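Local coordinates for tyrosine--tRNA ligase (Archaeoglobus fulgidus, PDB 2CYB), which probably joins tyrosine to its cognate tRNA in two steps, first activating the amino acid with ATP and then transferring it to the acceptor end of tRNA(Tyr), at residues Glu15-Val18 / Thr19-Glu22; Arg136-Arg139 / Ser140-Val144; Ser145-Glu149 / Asp150-Ser154; Asp179-Lys182 / Ile183-Ala187. All coordinates share one frame; numbering follows the deposited sequence.

Contact 1. Residues Glu15-Val18 / Thr19-Glu22; sequences EEVV and TEEE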
# COMPACT_ATOMS: atom_id res chain seq x y z
N GLU A 15 -26.28 -13.56 -9.13
CA GLU A 15 -25.84 -13.62 -10.51
C GLU A 15 -24.82 -14.73 -10.70
O GLU A 15 -24.75 -15.36 -11.77
CB GLU A 15 -25.24 -12.28 -10.93
CG GLU A 15 -24.66 -12.30 -12.34
CD GLU A 15 -24.21 -10.93 -12.81
OE1 GLU A 15 -23.57 -10.85 -13.87
OE2 GLU A 15 -24.51 -9.93 -12.11
N GLU A 16 -24.03 -14.99 -9.67
CA GLU A 16 -23.00 -16.01 -9.76
C GLU A 16 -22.63 -16.55 -8.39
O GLU A 16 -22.73 -15.85 -7.39
CB GLU A 16 -21.76 -15.42 -10.43
CG GLU A 16 -20.53 -16.32 -10.42
CD GLU A 16 -19.28 -15.61 -10.90
OE1 GLU A 16 -18.89 -14.59 -10.28
OE2 GLU A 16 -18.68 -16.07 -11.89
N VAL A 17 -22.22 -17.82 -8.36
CA VAL A 17 -21.78 -18.45 -7.13
C VAL A 17 -20.47 -19.16 -7.45
O VAL A 17 -20.40 -19.94 -8.40
CB VAL A 17 -22.80 -19.47 -6.60
CG1 VAL A 17 -22.24 -20.14 -5.35
CG2 VAL A 17 -24.12 -18.79 -6.28
N VAL A 18 -19.44 -18.85 -6.68
CA VAL A 18 -18.12 -19.44 -6.89
C VAL A 18 -17.69 -20.22 -5.64
O VAL A 18 -17.16 -19.63 -4.70
CB VAL A 18 -17.07 -18.35 -7.17
CG1 VAL A 18 -15.72 -18.98 -7.44
CG2 VAL A 18 -17.52 -17.49 -8.35
N THR A 19 -17.93 -21.52 -5.62
CA THR A 19 -18.58 -22.24 -6.72
C THR A 19 -19.82 -22.92 -6.14
O THR A 19 -19.96 -23.03 -4.92
CB THR A 19 -17.66 -23.33 -7.31
OG1 THR A 19 -17.35 -24.30 -6.30
CG2 THR A 19 -16.36 -22.72 -7.81
N GLU A 20 -20.72 -23.37 -7.01
CA GLU A 20 -21.94 -24.04 -6.57
C GLU A 20 -21.63 -25.24 -5.66
O GLU A 20 -22.18 -25.38 -4.57
CB GLU A 20 -22.75 -24.51 -7.79
CG GLU A 20 -23.39 -23.40 -8.61
CD GLU A 20 -24.64 -22.84 -7.97
OE1 GLU A 20 -25.57 -23.62 -7.69
OE2 GLU A 20 -24.69 -21.61 -7.74
N GLU A 21 -20.75 -26.12 -6.14
CA GLU A 21 -20.38 -27.31 -5.38
C GLU A 21 -19.82 -26.95 -4.01
O GLU A 21 -20.20 -27.55 -3.00
CB GLU A 21 -19.36 -28.13 -6.18
CG GLU A 21 -19.85 -28.45 -7.60
CD GLU A 21 -18.85 -29.27 -8.40
OE1 GLU A 21 -17.70 -28.82 -8.57
OE2 GLU A 21 -19.23 -30.37 -8.87
N GLU A 22 -18.93 -25.96 -3.97
CA GLU A 22 -18.32 -25.52 -2.72
C GLU A 22 -19.41 -25.04 -1.76
O GLU A 22 -19.36 -25.33 -0.56
CB GLU A 22 -17.33 -24.38 -2.98
CG GLU A 22 -16.00 -24.82 -3.56
CD GLU A 22 -15.14 -23.64 -4.03
OE1 GLU A 22 -15.23 -22.56 -3.40
OE2 GLU A 22 -14.38 -23.80 -5.00

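Contact 2. Residues Arg136-Arg139 / Ser140-Val144; sequences RARR and SMDEV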
# COMPACT_ATOMS: atom_id res chain seq x y z
N ARG A 136 -2.36 -6.75 -11.07
CA ARG A 136 -3.52 -7.50 -10.60
C ARG A 136 -4.35 -6.66 -9.63
O ARG A 136 -5.58 -6.65 -9.69
CB ARG A 136 -3.05 -8.79 -9.92
CG ARG A 136 -4.17 -9.75 -9.49
CD ARG A 136 -4.74 -10.53 -10.68
NE ARG A 136 -5.76 -11.50 -10.28
CZ ARG A 136 -5.54 -12.57 -9.51
NH1 ARG A 136 -6.54 -13.39 -9.21
NH2 ARG A 136 -4.32 -12.82 -9.04
N ALA A 137 -3.67 -5.94 -8.74
CA ALA A 137 -4.35 -5.11 -7.77
C ALA A 137 -5.11 -3.97 -8.45
O ALA A 137 -6.28 -3.71 -8.15
CB ALA A 137 -3.35 -4.54 -6.78
N ARG A 138 -4.43 -3.30 -9.38
CA ARG A 138 -5.04 -2.18 -10.09
C ARG A 138 -6.27 -2.65 -10.87
O ARG A 138 -7.31 -2.00 -10.84
CB ARG A 138 -4.02 -1.56 -11.04
CG ARG A 138 -4.43 -0.21 -11.59
CD ARG A 138 -3.44 0.26 -12.64
NE ARG A 138 -3.50 1.70 -12.89
CZ ARG A 138 -4.62 2.38 -13.14
NH1 ARG A 138 -5.79 1.76 -13.18
NH2 ARG A 138 -4.55 3.68 -13.38
N ARG A 139 -6.15 -3.78 -11.56
CA ARG A 139 -7.28 -4.29 -12.33
C ARG A 139 -8.46 -4.71 -11.45
O ARG A 139 -9.61 -4.55 -11.85
CB ARG A 139 -6.84 -5.46 -13.23
CG ARG A 139 -5.95 -5.01 -14.39
CD ARG A 139 -5.67 -6.11 -15.41
NE ARG A 139 -4.44 -6.84 -15.15
CZ ARG A 139 -4.36 -7.97 -14.45
NH1 ARG A 139 -3.18 -8.56 -14.27
NH2 ARG A 139 -5.46 -8.52 -13.95
N SER A 140 -8.18 -5.22 -10.25
CA SER A 140 -9.27 -5.63 -9.37
C SER A 140 -10.09 -4.42 -8.92
O SER A 140 -11.27 -4.55 -8.58
CB SER A 140 -8.71 -6.36 -8.14
OG SER A 140 -8.16 -5.44 -7.20
N MET A 141 -9.47 -3.25 -8.94
CA MET A 141 -10.13 -2.03 -8.49
C MET A 141 -10.79 -1.19 -9.58
O MET A 141 -11.33 -0.13 -9.28
CB MET A 141 -9.12 -1.15 -7.74
CG MET A 141 -8.65 -1.74 -6.41
SD MET A 141 -10.01 -1.78 -5.26
CE MET A 141 -10.19 -0.07 -4.95
N ASP A 142 -10.75 -1.66 -10.82
CA ASP A 142 -11.34 -0.89 -11.92
C ASP A 142 -12.78 -0.44 -11.69
O ASP A 142 -13.12 0.70 -11.99
CB ASP A 142 -11.27 -1.69 -13.22
CG ASP A 142 -9.91 -1.57 -13.89
OD1 ASP A 142 -9.54 -0.43 -14.27
OD2 ASP A 142 -9.22 -2.59 -14.05
N GLU A 143 -13.61 -1.33 -11.16
CA GLU A 143 -15.01 -0.99 -10.93
C GLU A 143 -15.30 -0.62 -9.47
O GLU A 143 -16.46 -0.44 -9.09
CB GLU A 143 -15.88 -2.18 -11.34
CG GLU A 143 -15.65 -2.62 -12.78
CD GLU A 143 -16.31 -3.95 -13.12
OE1 GLU A 143 -15.94 -4.97 -12.51
OE2 GLU A 143 -17.19 -3.96 -14.00
N VAL A 144 -14.26 -0.47 -8.66
CA VAL A 144 -14.43 -0.14 -7.25
C VAL A 144 -13.82 1.19 -6.82
O VAL A 144 -14.40 1.92 -6.02
CB VAL A 144 -13.83 -1.27 -6.37
CG1 VAL A 144 -14.01 -0.95 -4.89
CG2 VAL A 144 -14.48 -2.59 -6.73

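Contact 3. Residues Ser145-Glu149 / Asp150-Ser154; sequences SRRKE and DPMVS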
# COMPACT_ATOMS: atom_id res chain seq x y z
N SER A 145 -12.64 1.48 -7.35
CA SER A 145 -11.92 2.70 -7.01
C SER A 145 -12.66 3.98 -7.41
O SER A 145 -13.27 4.06 -8.48
CB SER A 145 -10.55 2.69 -7.68
OG SER A 145 -9.83 3.88 -7.41
N ARG A 146 -12.61 4.97 -6.53
CA ARG A 146 -13.22 6.26 -6.82
C ARG A 146 -12.44 6.86 -8.00
O ARG A 146 -12.97 7.67 -8.76
CB ARG A 146 -13.11 7.18 -5.60
CG ARG A 146 -13.49 8.63 -5.86
CD ARG A 146 -13.40 9.44 -4.57
NE ARG A 146 -13.52 10.88 -4.80
CZ ARG A 146 -12.63 11.61 -5.47
NH1 ARG A 146 -11.54 11.04 -5.99
NH2 ARG A 146 -12.81 12.92 -5.63
N ARG A 147 -11.19 6.43 -8.16
CA ARG A 147 -10.34 6.91 -9.25
C ARG A 147 -9.94 5.79 -10.20
O ARG A 147 -9.06 4.99 -9.89
CB ARG A 147 -9.07 7.56 -8.69
CG ARG A 147 -9.32 8.80 -7.86
CD ARG A 147 -8.06 9.64 -7.73
NE ARG A 147 -8.31 10.84 -6.94
CZ ARG A 147 -7.54 11.93 -6.98
NH1 ARG A 147 -6.48 11.97 -7.77
NH2 ARG A 147 -7.84 12.98 -6.22
N LYS A 148 -10.58 5.74 -11.36
CA LYS A 148 -10.26 4.71 -12.34
C LYS A 148 -8.89 4.99 -12.95
O LYS A 148 -8.08 4.07 -13.15
CB LYS A 148 -11.32 4.69 -13.45
CG LYS A 148 -11.26 3.46 -14.34
CD LYS A 148 -12.28 3.55 -15.47
CE LYS A 148 -12.34 2.26 -16.27
NZ LYS A 148 -11.01 1.87 -16.82
N GLU A 149 -8.62 6.25 -13.25
CA GLU A 149 -7.35 6.64 -13.83
C GLU A 149 -6.55 7.40 -12.76
O GLU A 149 -7.13 8.06 -11.91
CB GLU A 149 -7.59 7.55 -15.04
CG GLU A 149 -6.53 7.44 -16.14
CD GLU A 149 -6.63 6.14 -16.92
OE1 GLU A 149 -7.69 5.89 -17.54
OE2 GLU A 149 -5.65 5.36 -16.92
N ASP A 150 -5.22 7.28 -12.81
CA ASP A 150 -4.34 7.95 -11.86
C ASP A 150 -4.81 7.80 -10.41
O ASP A 150 -5.08 8.78 -9.71
CB ASP A 150 -4.25 9.43 -12.23
CG ASP A 150 -3.74 9.64 -13.65
OD1 ASP A 150 -3.76 10.79 -14.13
OD2 ASP A 150 -3.31 8.65 -14.28
N PRO A 151 -4.90 6.56 -9.92
CA PRO A 151 -5.34 6.32 -8.54
C PRO A 151 -4.27 6.65 -7.50
O PRO A 151 -3.11 6.91 -7.84
CB PRO A 151 -5.67 4.84 -8.55
CG PRO A 151 -4.61 4.29 -9.46
CD PRO A 151 -4.60 5.28 -10.60
N MET A 152 -4.68 6.62 -6.23
CA MET A 152 -3.75 6.87 -5.13
C MET A 152 -3.21 5.51 -4.70
O MET A 152 -3.83 4.48 -4.99
CB MET A 152 -4.49 7.51 -3.95
CG MET A 152 -5.35 8.71 -4.32
SD MET A 152 -4.36 9.94 -5.20
CE MET A 152 -3.36 10.46 -3.98
N VAL A 153 -2.07 5.49 -4.02
CA VAL A 153 -1.53 4.21 -3.57
C VAL A 153 -2.55 3.54 -2.63
O VAL A 153 -2.66 2.31 -2.59
CB VAL A 153 -0.17 4.36 -2.82
CG1 VAL A 153 0.31 2.98 -2.32
CG2 VAL A 153 0.88 4.98 -3.76
N SER A 154 -3.30 4.35 -1.90
CA SER A 154 -4.29 3.80 -0.97
C SER A 154 -5.29 2.89 -1.68
O SER A 154 -5.78 1.94 -1.10
CB SER A 154 -5.03 4.93 -0.24
OG SER A 154 -5.72 5.77 -1.16
O HOH W 1 -4.12 6.01 -14.70

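Contact 4. Residues Asp179-Lys182 / Ile183-Ala187; sequences DQRK and IHMLA. With TYR (tyrosine), chain C.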
# COMPACT_ATOMS: atom_id res chain seq x y z
N ASP A 179 -19.32 -6.59 -9.08
CA ASP A 179 -18.18 -5.72 -9.32
C ASP A 179 -17.04 -6.00 -8.33
O ASP A 179 -15.96 -5.44 -8.45
CB ASP A 179 -18.58 -4.24 -9.30
CG ASP A 179 -19.36 -3.84 -8.06
OD1 ASP A 179 -19.67 -4.70 -7.20
OD2 ASP A 179 -19.68 -2.64 -7.96
N GLN A 180 -17.29 -6.88 -7.37
CA GLN A 180 -16.27 -7.26 -6.39
C GLN A 180 -15.59 -8.55 -6.86
O GLN A 180 -14.70 -9.08 -6.19
CB GLN A 180 -16.89 -7.54 -5.01
CG GLN A 180 -17.79 -6.44 -4.44
CD GLN A 180 -17.07 -5.12 -4.33
OE1 GLN A 180 -16.02 -5.02 -3.70
NE2 GLN A 180 -17.64 -4.08 -4.94
N ARG A 181 -16.02 -9.06 -8.02
CA ARG A 181 -15.50 -10.33 -8.52
C ARG A 181 -13.98 -10.47 -8.60
O ARG A 181 -13.43 -11.47 -8.14
CB ARG A 181 -16.10 -10.65 -9.90
CG ARG A 181 -15.91 -12.11 -10.30
CD ARG A 181 -16.54 -12.45 -11.66
NE ARG A 181 -16.56 -13.89 -11.88
CZ ARG A 181 -15.48 -14.67 -11.92
NH1 ARG A 181 -14.27 -14.14 -11.77
NH2 ARG A 181 -15.61 -15.98 -12.09
N LYS A 182 -13.31 -9.48 -9.17
CA LYS A 182 -11.86 -9.56 -9.29
C LYS A 182 -11.17 -9.57 -7.94
O LYS A 182 -10.17 -10.26 -7.75
CB LYS A 182 -11.32 -8.43 -10.16
CG LYS A 182 -11.72 -8.56 -11.63
CD LYS A 182 -10.71 -7.91 -12.55
CE LYS A 182 -11.09 -8.10 -14.01
NZ LYS A 182 -10.15 -7.43 -14.95
N ILE A 183 -11.69 -8.79 -6.99
CA ILE A 183 -11.11 -8.77 -5.66
C ILE A 183 -11.32 -10.14 -5.03
O ILE A 183 -10.41 -10.70 -4.41
CB ILE A 183 -11.74 -7.66 -4.79
CG1 ILE A 183 -11.30 -6.28 -5.31
CG2 ILE A 183 -11.32 -7.84 -3.33
CD1 ILE A 183 -11.97 -5.10 -4.59
N HIS A 184 -12.51 -10.72 -5.20
CA HIS A 184 -12.76 -12.03 -4.65
C HIS A 184 -11.89 -13.10 -5.29
O HIS A 184 -11.47 -14.04 -4.62
CB HIS A 184 -14.24 -12.40 -4.77
CG HIS A 184 -15.12 -11.68 -3.79
ND1 HIS A 184 -16.49 -11.76 -3.83
CD2 HIS A 184 -14.81 -10.89 -2.74
CE1 HIS A 184 -17.00 -11.04 -2.83
NE2 HIS A 184 -16.00 -10.51 -2.16
N MET A 185 -11.60 -12.98 -6.58
CA MET A 185 -10.75 -13.99 -7.20
C MET A 185 -9.33 -13.85 -6.64
O MET A 185 -8.64 -14.85 -6.42
CB MET A 185 -10.73 -13.84 -8.72
CG MET A 185 -12.08 -14.13 -9.38
SD MET A 185 -12.78 -15.75 -8.94
CE MET A 185 -13.93 -15.28 -7.64
N LEU A 186 -8.91 -12.61 -6.41
CA LEU A 186 -7.59 -12.37 -5.85
C LEU A 186 -7.52 -13.03 -4.47
O LEU A 186 -6.50 -13.63 -4.11
CB LEU A 186 -7.34 -10.86 -5.74
CG LEU A 186 -6.09 -10.35 -5.00
CD1 LEU A 186 -4.84 -10.94 -5.61
CD2 LEU A 186 -6.05 -8.83 -5.08
N ALA A 187 -8.60 -12.93 -3.70
CA ALA A 187 -8.65 -13.54 -2.38
C ALA A 187 -8.53 -15.06 -2.50
O ALA A 187 -7.71 -15.68 -1.80
CB ALA A 187 -9.96 -13.18 -1.69
N TYR C . -15.34 -3.12 -1.87
CA TYR C . -16.72 -3.04 -1.32
C TYR C . -17.57 -2.06 -2.13
O TYR C . -18.75 -1.89 -1.77
CB TYR C . -16.65 -2.62 0.15
CG TYR C . -15.92 -3.64 0.99
CD1 TYR C . -14.80 -3.29 1.75
CD2 TYR C . -16.35 -4.97 1.01
CE1 TYR C . -14.13 -4.25 2.52
CE2 TYR C . -15.69 -5.92 1.77
CZ TYR C . -14.59 -5.56 2.52
OH TYR C . -13.96 -6.52 3.29
OXT TYR C . -17.05 -1.49 -3.11
O HOH W 2 -13.41 -6.48 -7.90

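Contact 1. Residues Glu15-Val18 / Thr19-Glu22
Val17 and Val18 meet Thr19 and Glu20 where the outermost strand 16-18 gives way to helix 20-28. The strand starts with a classic beta bulge, Glu15 and Glu16 both facing His203 on the neighbouring strand 200-204. From there Glu16 sends its carboxylate to Arg181 in a salt bridge. Val17 comes next, and its CB points toward the helix start. That CB lies 3.1 Å from Glu20 OE2, a close approach of a carboxylate oxygen to aliphatic carbon, and the two side chains cross at about a right angle. The bend of Glu20 at chi2 (-77°) folds the acid back over the valine instead of out along the helix, and Thr11 of helix 3-11 touches both residues. The peptide bond between Val18 and Thr19 is cis, which brings Val18 CA to 2.8 Å from Thr19 CA. Beside that bond Val18 CG1 packs against Thr19 CG2 at 3.8 Å, while Thr19 CA makes a CH···O contact with Val17 O at 3.4 Å. Thr19 N is buried here without a partner.

Thr19 is the N-cap: with chi1 at 62°, OG1 lies between the backbone N and the carbonyl carbon and accepts from Glu22 N at 3.3 Å. A valine here keeps similar bulk but would probably leave Glu22 N in the first helical turn without its capping acceptor. Glu22 itself pairs with Arg188. Three successive glutamates at this helix start suit its amino-terminal end, where negative charge probably interacts favourably with the helix dipole.

Contact 2. Residues Arg136-Arg139 / Ser140-Val144
Ser140 N donates to Arg136 O at 3.0 Å, an i to i-4 bond of helix 134-140. One residue on, Met141 N is shared: its bond to Ala137 O is weak, and a second one goes to Arg138 O at 3.1 Å. Asp142 N then reaches Arg139 O at 3.3 Å, three residues back. The backbone thus passes from i-4 to i-3 bonding, and Val144 N continues in that spacing with a bond to Met141 O.

Ser140 adds a side-chain bond to the same turn. A chi1 of 77° swings OG back over the helix, where it donates to Ala137 O at 2.7 Å; a small hydroxyl suits this buried place, satisfying itself on the backbone. Ala137, equally small, lets Val153 of the second subunit pack close. Met141 CG lies 3.5 Å from Ala137 O, and its flexible chain runs on to Tyr158 and Ile183. Asp142 lies alongside Arg139 without pairing with it; the Arg139 guanidinium instead rests one face over Arg136 CA, with NH1 held by Asn135. Arg138 NH1 probably bonds to Lys148 O.

The arrangement is that of a helix carboxyl end unwinding into a pocket loop: Val144 touches the bound tyrosine in the Rossmann-fold active site of this class I synthetase.

Contact 3. Residues Ser145-Glu149 / Asp150-Ser154
Asp150 and Pro151 fold back on Arg147 and Glu149 within the loop that joins helix 134-140 to helix 154-168 of the Rossmann-fold catalytic domain, at the dimer interface. Asp150 makes the turn possible with a left-handed backbone (phi 47°, psi 60°), a conformation that aspartate accepts more readily than a beta-branched residue would. Its N and Glu149 OE2 are joined by one water, which donates to the carboxylate at 2.8 Å. This bridge helps to fix the Glu149 side chain, whose bend at chi2 brings the acid round to the water. The Asp150 carboxylate is turned nearly perpendicular to that of Glu149. Asp150 O lies in the plane of the Arg147 guanidinium, at its edge, and 3.7 Å from Arg147 CD.

Pro151 follows, and its rigid ring suits the turn. Its CB packs 3.6 Å from Arg147 O and 4.4 Å from Arg147 CB. The same carbonyl oxygen accepts from Ser145 OG at 2.8 Å, the hydroxyl coming from above the carbonyl plane, so Arg147 O is met by both the serine hydroxyl and the proline CB. Pro151 also packs on Leu134 of the second subunit, and backbone hydrogen bonds to that subunit start from Pro151, Val153 and Ser154.

Met152 completes the contact. The Arg147 chain is extended from CG to NE, which carries NE to a salt bridge with Glu79 and lays one face of the flat group against the thioether. Met152 SD sits over that guanidinium face near its rim, 3.9 Å from Arg147 NH1.

Contact 4. Residues Asp179-Lys182 / Ile183-Ala187
His184 N donates to Gln180 O at 2.9 Å and opens the regular i to i-4 ladder of helix 181-190. Met185 N and Leu186 N continue it to Arg181 O and Lys182 O. Ahead of them Ile183 N turns to a water that also donates to Asp179 O. His184 ND1 bonds to His203, and Arg181 NE to Glu16.

In side-chain packing, Gln180 CB stands over one face of the His184 imidazole, 4.2 Å from the ring centroid, a CH-pi contact. Met185 CG closely approaches a charged group, 3.2 Å from Arg181 NH1, and the bend at chi2 (-54°) keeps SD beside it.

These residues form a 3-10 turn and most of the helix in the beta-alpha-beta unit 173-177, 181-190, 200-204, with Gln180 at the amino end beside the tyrosine.

At the ligand, Gln180 suits its place because its amide both accepts and donates. OE1 accepts from the bound tyrosine's ammonium N at 2.7 Å and from Gln162 NE2; NE2 gives a weak bond to the ligand's OXT and a firmer one to Asp179 OD1 at 3.1 Å. A leucine in its place would probably leave the ligand's ammonium short of an acceptor and Asp179 OD1 without this donor.

Overall arrangement
Contact 1 lies at the surface, on the outermost strand of the sheet, and its chemistry is that of acids, a cap and a cis peptide. Contacts 2, 3 and 4 are partly buried. Contact 4 touches contact 1 through the Glu16-Arg181 salt bridge and Val18-Met185 packing. Its other flank meets contact 2, Lys182 lying on Ser140; both reach the tyrosine pocket, contact 4 by polar bonds and contact 2 by the aliphatic Val144. Contact 3 continues the loop of contact 2, joined through Arg138 and Lys148, and relies on turn geometry and water; both reach the second subunit, contact 3 also by backbone bonds. Contacts 1 and 3 are farthest apart, their centres about 30 Å away.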